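Local coordinates for protein catalase (Bacillus pumilus, PDB 4QOL) that breaks down hydrogen peroxide to water and oxygen at a heme centre and also shows peroxidase-like reactivity toward phenolic substrates, at residues A[202-207]-A[323-328]; A[209-214]-A[266-271]. All blocks are in the same frame, centred on the assembly; numbering follows the deposited sequence.

Interaction 1. Residues A[202-207]-A[323-328]; sequences FRWVNK and PGIEAS
R203 and E326 form a hydrogen-bonded antiparallel pair in the β-sheet of the catalase fold, R203 N reaching E326 O at 2.9 Å and E326 N reaching R203 O at 2.8 Å. Next to them, W204 and I325 make a non-hydrogen-bonded pair whose side chains run alongside each other on the opposite face. There I325 CG1 lies 3.8 Å from W204 NE1, the branched aliphatic chain lying beside the indole, whose N-H bonds to Y216 OH. F202 turns its ring edge to E326 O, which lies in the ring plane 3.7 Å from CD1; its side chain is about 7 Å from a bound heme. On the R203 face, CG stands anti to the carbonyl carbon (chi1 -73°) and the extended chain passes A327 O, with CD at 3.6 Å, before the guanidinium forms a salt bridge with E329. Beyond the paired residues, G324 O accepts V205 N at 2.9 Å; the positive phi of G324 (97°) would jam a β-carbon against the preceding carbonyl, hence glycine. E326, also extended, bonds S402 OG through OE1, whereas its OE2 rests 3.8 Å from V205 CG2.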
loop_
_atom_site.group_PDB
_atom_site.type_symbol
_atom_site.label_atom_id
_atom_site.label_comp_id
_atom_site.label_asym_id
_atom_site.label_seq_id
_atom_site.Cartn_x
_atom_site.Cartn_y
_atom_site.Cartn_z
ATOM N N PHE A 202 -29.896 1.588 19.322
ATOM C CA PHE A 202 -29.917 0.471 18.430
ATOM C C PHE A 202 -31.311 -0.191 18.475
ATOM O O PHE A 202 -32.172 0.212 19.235
ATOM C CB PHE A 202 -28.850 -0.551 18.876
ATOM C CG PHE A 202 -27.460 -0.037 18.719
ATOM C CD1 PHE A 202 -26.806 -0.148 17.463
ATOM C CD2 PHE A 202 -26.833 0.640 19.736
ATOM C CE1 PHE A 202 -25.517 0.441 17.293
ATOM C CE2 PHE A 202 -25.559 1.189 19.571
ATOM C CZ PHE A 202 -24.925 1.107 18.372
ATOM N N ARG A 203 -31.456 -1.190 17.676
ATOM C CA ARG A 203 -32.692 -1.994 17.652
ATOM C C ARG A 203 -32.401 -3.380 18.202
ATOM O O ARG A 203 -31.460 -4.049 17.703
ATOM C CB ARG A 203 -33.208 -2.092 16.223
ATOM C CG ARG A 203 -33.833 -0.821 15.678
ATOM C CD ARG A 203 -34.430 -1.126 14.272
ATOM N NE ARG A 203 -35.188 0.027 13.852
ATOM C CZ ARG A 203 -36.475 0.041 13.507
ATOM N NH1 ARG A 203 -37.199 -1.063 13.374
ATOM N NH2 ARG A 203 -37.004 1.200 13.221
ATOM N N TRP A 204 -33.244 -3.853 19.128
ATOM C CA TRP A 204 -33.187 -5.221 19.602
ATOM C C TRP A 204 -34.389 -5.931 19.040
ATOM O O TRP A 204 -35.496 -5.409 19.102
ATOM C CB TRP A 204 -33.174 -5.250 21.118
ATOM C CG TRP A 204 -31.851 -5.266 21.721
ATOM C CD1 TRP A 204 -30.589 -5.024 21.110
ATOM C CD2 TRP A 204 -31.570 -5.518 23.086
ATOM N NE1 TRP A 204 -29.594 -5.147 22.041
ATOM C CE2 TRP A 204 -30.153 -5.417 23.264
ATOM C CE3 TRP A 204 -32.333 -5.830 24.170
ATOM C CZ2 TRP A 204 -29.548 -5.691 24.453
ATOM C CZ3 TRP A 204 -31.708 -5.975 25.414
ATOM C CH2 TRP A 204 -30.331 -5.922 25.525
ATOM N N VAL A 205 -34.173 -7.092 18.435
ATOM C CA VAL A 205 -35.208 -7.832 17.795
ATOM C C VAL A 205 -35.216 -9.211 18.450
ATOM O O VAL A 205 -34.215 -9.900 18.435
ATOM C CB VAL A 205 -35.002 -7.984 16.264
ATOM C CG1 VAL A 205 -36.242 -8.645 15.653
ATOM C CG2 VAL A 205 -34.736 -6.621 15.633
ATOM N N ASN A 206 -36.388 -9.622 18.946
ATOM C CA ASN A 206 -36.525 -10.965 19.586
ATOM C C ASN A 206 -36.956 -12.119 18.618
ATOM O O ASN A 206 -37.123 -11.916 17.425
ATOM C CB ASN A 206 -37.425 -10.873 20.813
ATOM C CG ASN A 206 -38.927 -10.725 20.483
ATOM O OD1 ASN A 206 -39.370 -10.840 19.353
ATOM N ND2 ASN A 206 -39.684 -10.411 21.499
ATOM N N LYS A 207 -37.084 -13.326 19.149
ATOM C CA LYS A 207 -37.370 -14.474 18.285
ATOM C C LYS A 207 -38.750 -14.382 17.604
ATOM O O LYS A 207 -39.014 -15.109 16.679
ATOM C CB LYS A 207 -37.300 -15.797 19.089
ATOM C CG LYS A 207 -38.431 -16.006 20.085
ATOM C CD LYS A 207 -38.128 -17.189 21.011
ATOM C CE LYS A 207 -39.187 -17.481 22.029
ATOM N NZ LYS A 207 -39.098 -18.794 22.772
ATOM N N PRO A 323 -27.179 -11.459 15.067
ATOM C CA PRO A 323 -28.606 -11.623 14.970
ATOM C C PRO A 323 -29.294 -11.226 16.253
ATOM O O PRO A 323 -28.875 -11.644 17.347
ATOM C CB PRO A 323 -28.752 -13.138 14.650
ATOM C CG PRO A 323 -27.525 -13.469 13.917
ATOM C CD PRO A 323 -26.466 -12.680 14.624
ATOM N N GLY A 324 -30.347 -10.400 16.100
ATOM C CA GLY A 324 -31.078 -9.811 17.249
ATOM C C GLY A 324 -30.675 -8.408 17.651
ATOM O O GLY A 324 -31.309 -7.778 18.475
ATOM N N ILE A 325 -29.561 -7.928 17.077
ATOM C CA ILE A 325 -29.102 -6.551 17.333
ATOM C C ILE A 325 -28.828 -5.876 16.017
ATOM O O ILE A 325 -28.014 -6.365 15.219
ATOM C CB ILE A 325 -27.819 -6.559 18.153
ATOM C CG1 ILE A 325 -27.950 -7.386 19.442
ATOM C CG2 ILE A 325 -27.436 -5.135 18.565
ATOM C CD1 ILE A 325 -26.717 -7.539 20.325
ATOM N N GLU A 326 -29.549 -4.789 15.777
ATOM C CA GLU A 326 -29.550 -4.095 14.498
ATOM C C GLU A 326 -29.272 -2.592 14.663
ATOM O O GLU A 326 -29.434 -2.046 15.745
ATOM C CB GLU A 326 -30.881 -4.330 13.793
ATOM C CG GLU A 326 -30.988 -5.793 13.363
ATOM C CD GLU A 326 -32.240 -6.180 12.649
ATOM O OE1 GLU A 326 -32.898 -5.297 12.081
ATOM O OE2 GLU A 326 -32.531 -7.414 12.629
ATOM N N ALA A 327 -28.857 -1.948 13.563
ATOM C CA ALA A 327 -28.697 -0.480 13.567
ATOM C C ALA A 327 -30.045 0.179 13.724
ATOM O O ALA A 327 -31.088 -0.376 13.305
ATOM C CB ALA A 327 -28.011 -0.013 12.283
ATOM N N SER A 328 -30.099 1.323 14.346
ATOM C CA SER A 328 -31.225 2.183 14.157
ATOM C C SER A 328 -30.965 3.105 12.960
ATOM O O SER A 328 -29.823 3.199 12.426
ATOM C CB SER A 328 -31.494 3.023 15.386
ATOM O OG SER A 328 -30.547 4.104 15.538
#

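Interaction 2. Residues A[209-214]-A[266-271]; sequences GETKYV and MPLSDY
L268 lays one methyl, CD2, over one face of the Y213 ring, the leucine side chain crossing the tyrosine at about a right angle. The placing is that of a CH-π contact, but the modelled approach is closer than a C-H can really sit, so its exact spacing is doubtful. CG of Y213 stands anti to its own carbonyl carbon (chi1 -72°), which sends the ring out over L268. The tight side of the contact rests as well on the buried pair Y213 and M266, which leave the same sheet face with their CB atoms 4.2 Å apart. CG of M266, anti to the backbone N (chi1 171°), carries the sulfur off to one side. SD ends 5.5 Å from the ring centroid in an oblique Met-aromatic contact, and the side chain also packs against W285 and Y290.

Beneath these side chains, strands 211-220 and 258-267 are neighbours in the antiparallel sheet of the catalase fold. Y213 and M266 form a hydrogen-bonded pair, M266 N giving the straighter bond to Y213 O (2.9 Å, 165° at the hydrogen). After P267 the chain turns into a 3-10 segment, where D270 N bonds P267 O.

A separate bridge runs through a water that lies 3.0 Å from Y213 OH and donates to L268 O, joining the phenol hydroxyl to the backbone of the 3-10 segment. A leucine in place of Y213 would probably leave L268 CD2 without a flat face to rest on and this water without its hydroxyl partner. The looser side belongs to the partly exposed T211, K212 and L268. T211 only brushes the leucine, its CG2 lying 4.1 Å from L268 CD1, and K212 offers little beyond CB, 3.9 Å from M266 O.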
loop_
_atom_site.group_PDB
_atom_site.type_symbol
_atom_site.label_atom_id
_atom_site.label_comp_id
_atom_site.label_asym_id
_atom_site.label_seq_id
_atom_site.Cartn_x
_atom_site.Cartn_y
_atom_site.Cartn_z
ATOM N N GLY A 209 -39.785 -11.570 16.300
ATOM C CA GLY A 209 -39.669 -10.462 15.324
ATOM C C GLY A 209 -40.088 -9.121 15.897
ATOM O O GLY A 209 -40.172 -8.169 15.135
ATOM N N GLU A 210 -40.282 -9.031 17.197
ATOM C CA GLU A 210 -40.674 -7.803 17.866
ATOM C C GLU A 210 -39.438 -6.973 18.141
ATOM O O GLU A 210 -38.425 -7.527 18.574
ATOM C CB GLU A 210 -41.428 -8.066 19.179
ATOM C CG GLU A 210 -42.720 -8.851 18.962
ATOM C CD GLU A 210 -43.243 -9.630 20.170
ATOM O OE1 GLU A 210 -42.564 -9.830 21.231
ATOM O OE2 GLU A 210 -44.428 -10.057 20.029
ATOM N N THR A 211 -39.553 -5.684 17.878
ATOM C CA THR A 211 -38.412 -4.730 17.985
ATOM C C THR A 211 -38.609 -3.719 19.108
ATOM O O THR A 211 -39.722 -3.190 19.298
ATOM C CB THR A 211 -38.228 -3.948 16.669
ATOM O OG1 THR A 211 -38.008 -4.852 15.593
ATOM C CG2 THR A 211 -37.003 -2.965 16.782
ATOM N N LYS A 212 -37.529 -3.464 19.872
ATOM C CA LYS A 212 -37.480 -2.365 20.832
ATOM C C LYS A 212 -36.219 -1.565 20.506
ATOM O O LYS A 212 -35.236 -2.101 19.989
ATOM C CB LYS A 212 -37.320 -2.842 22.269
ATOM C CG LYS A 212 -38.382 -3.794 22.736
ATOM C CD LYS A 212 -39.302 -3.116 23.684
ATOM C CE LYS A 212 -40.324 -4.121 24.173
ATOM N NZ LYS A 212 -41.595 -3.397 24.378
ATOM N N TYR A 213 -36.298 -0.277 20.751
ATOM C CA TYR A 213 -35.096 0.550 20.804
ATOM C C TYR A 213 -34.334 0.308 22.111
ATOM O O TYR A 213 -34.907 0.118 23.162
ATOM C CB TYR A 213 -35.431 2.018 20.729
ATOM C CG TYR A 213 -35.909 2.581 19.399
ATOM C CD1 TYR A 213 -35.294 2.262 18.183
ATOM C CD2 TYR A 213 -36.966 3.463 19.372
ATOM C CE1 TYR A 213 -35.726 2.815 17.002
ATOM C CE2 TYR A 213 -37.364 4.060 18.201
ATOM C CZ TYR A 213 -36.742 3.728 17.029
ATOM O OH TYR A 213 -37.121 4.337 15.880
ATOM N N VAL A 214 -32.961 0.337 22.007
ATOM C CA VAL A 214 -32.120 0.094 23.138
ATOM C C VAL A 214 -30.978 1.100 23.191
ATOM O O VAL A 214 -30.479 1.514 22.157
ATOM C CB VAL A 214 -31.600 -1.374 23.159
ATOM C CG1 VAL A 214 -30.675 -1.634 21.993
ATOM C CG2 VAL A 214 -30.948 -1.733 24.494
ATOM N N MET A 266 -36.967 1.152 24.932
ATOM C CA MET A 266 -38.066 2.046 24.537
ATOM C C MET A 266 -38.872 1.413 23.418
ATOM O O MET A 266 -38.311 0.924 22.436
ATOM C CB MET A 266 -37.482 3.403 24.115
ATOM C CG MET A 266 -38.465 4.347 23.480
ATOM S SD MET A 266 -37.648 5.832 22.802
ATOM C CE MET A 266 -37.103 6.721 24.228
ATOM N N PRO A 267 -40.213 1.398 23.547
ATOM C CA PRO A 267 -41.021 1.031 22.380
ATOM C C PRO A 267 -40.803 1.913 21.176
ATOM O O PRO A 267 -40.683 3.099 21.321
ATOM C CB PRO A 267 -42.470 1.228 22.862
ATOM C CG PRO A 267 -42.414 1.377 24.329
ATOM C CD PRO A 267 -41.005 1.743 24.731
ATOM N N LEU A 268 -40.804 1.336 19.973
ATOM C CA LEU A 268 -40.689 2.160 18.764
ATOM C C LEU A 268 -41.748 3.229 18.762
ATOM O O LEU A 268 -41.499 4.351 18.316
ATOM C CB LEU A 268 -40.831 1.333 17.507
ATOM C CG LEU A 268 -39.787 0.269 17.245
ATOM C CD1 LEU A 268 -40.086 -0.383 15.894
ATOM C CD2 LEU A 268 -38.403 0.863 17.262
ATOM N N SER A 269 -42.917 2.902 19.288
ATOM C CA SER A 269 -44.044 3.827 19.212
ATOM C C SER A 269 -43.897 5.075 20.099
ATOM O O SER A 269 -44.708 5.993 19.978
ATOM C CB SER A 269 -45.356 3.105 19.574
ATOM O OG SER A 269 -45.301 2.529 20.865
ATOM N N ASP A 270 -42.915 5.079 21.008
ATOM C CA ASP A 270 -42.687 6.269 21.855
ATOM C C ASP A 270 -42.097 7.421 21.082
ATOM O O ASP A 270 -42.102 8.562 21.596
ATOM C CB ASP A 270 -41.766 5.972 23.021
ATOM C CG ASP A 270 -42.502 5.358 24.222
ATOM O OD1 ASP A 270 -43.723 5.090 24.135
ATOM O OD2 ASP A 270 -41.860 5.217 25.297
ATOM N N TYR A 271 -41.586 7.182 19.857
ATOM C CA TYR A 271 -41.044 8.288 19.039
ATOM C C TYR A 271 -41.984 9.443 19.076
ATOM O O TYR A 271 -41.606 10.615 19.291
ATOM C CB TYR A 271 -40.861 7.889 17.553
ATOM C CG TYR A 271 -40.526 9.114 16.660
ATOM C CD1 TYR A 271 -39.209 9.545 16.486
ATOM C CD2 TYR A 271 -41.527 9.860 16.038
ATOM C CE1 TYR A 271 -38.902 10.653 15.707
ATOM C CE2 TYR A 271 -41.241 10.996 15.289
ATOM C CZ TYR A 271 -39.922 11.381 15.096
ATOM O OH TYR A 271 -39.588 12.502 14.322
HETATM O O HOH W 1 -41.543 -1.809 20.148
HETATM O O HOH W 2 -40.139 4.609 15.953
#

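Interactions 1 and 2 sit side by side in one antiparallel sheet, their centres about 10 Å apart, because strand 202-205 lies between strands 325-327 and 211-220. The shared seam is backbone bonding, W204 N to K212 O and F202 O to V214 N, with W204 CD1 packed on V214 CG1. Interaction 1 is buried at eight of its nine touching residues; R203 pairs with E329, while the partly exposed E326 bonds S402. Interaction 2, farther from the chain centre, lies where a strand runs out into a turn; only Y213 and M266 are buried among its touching residues. It has two backbone bonds against three, and adds a water that joins Y213 OH to L268 O.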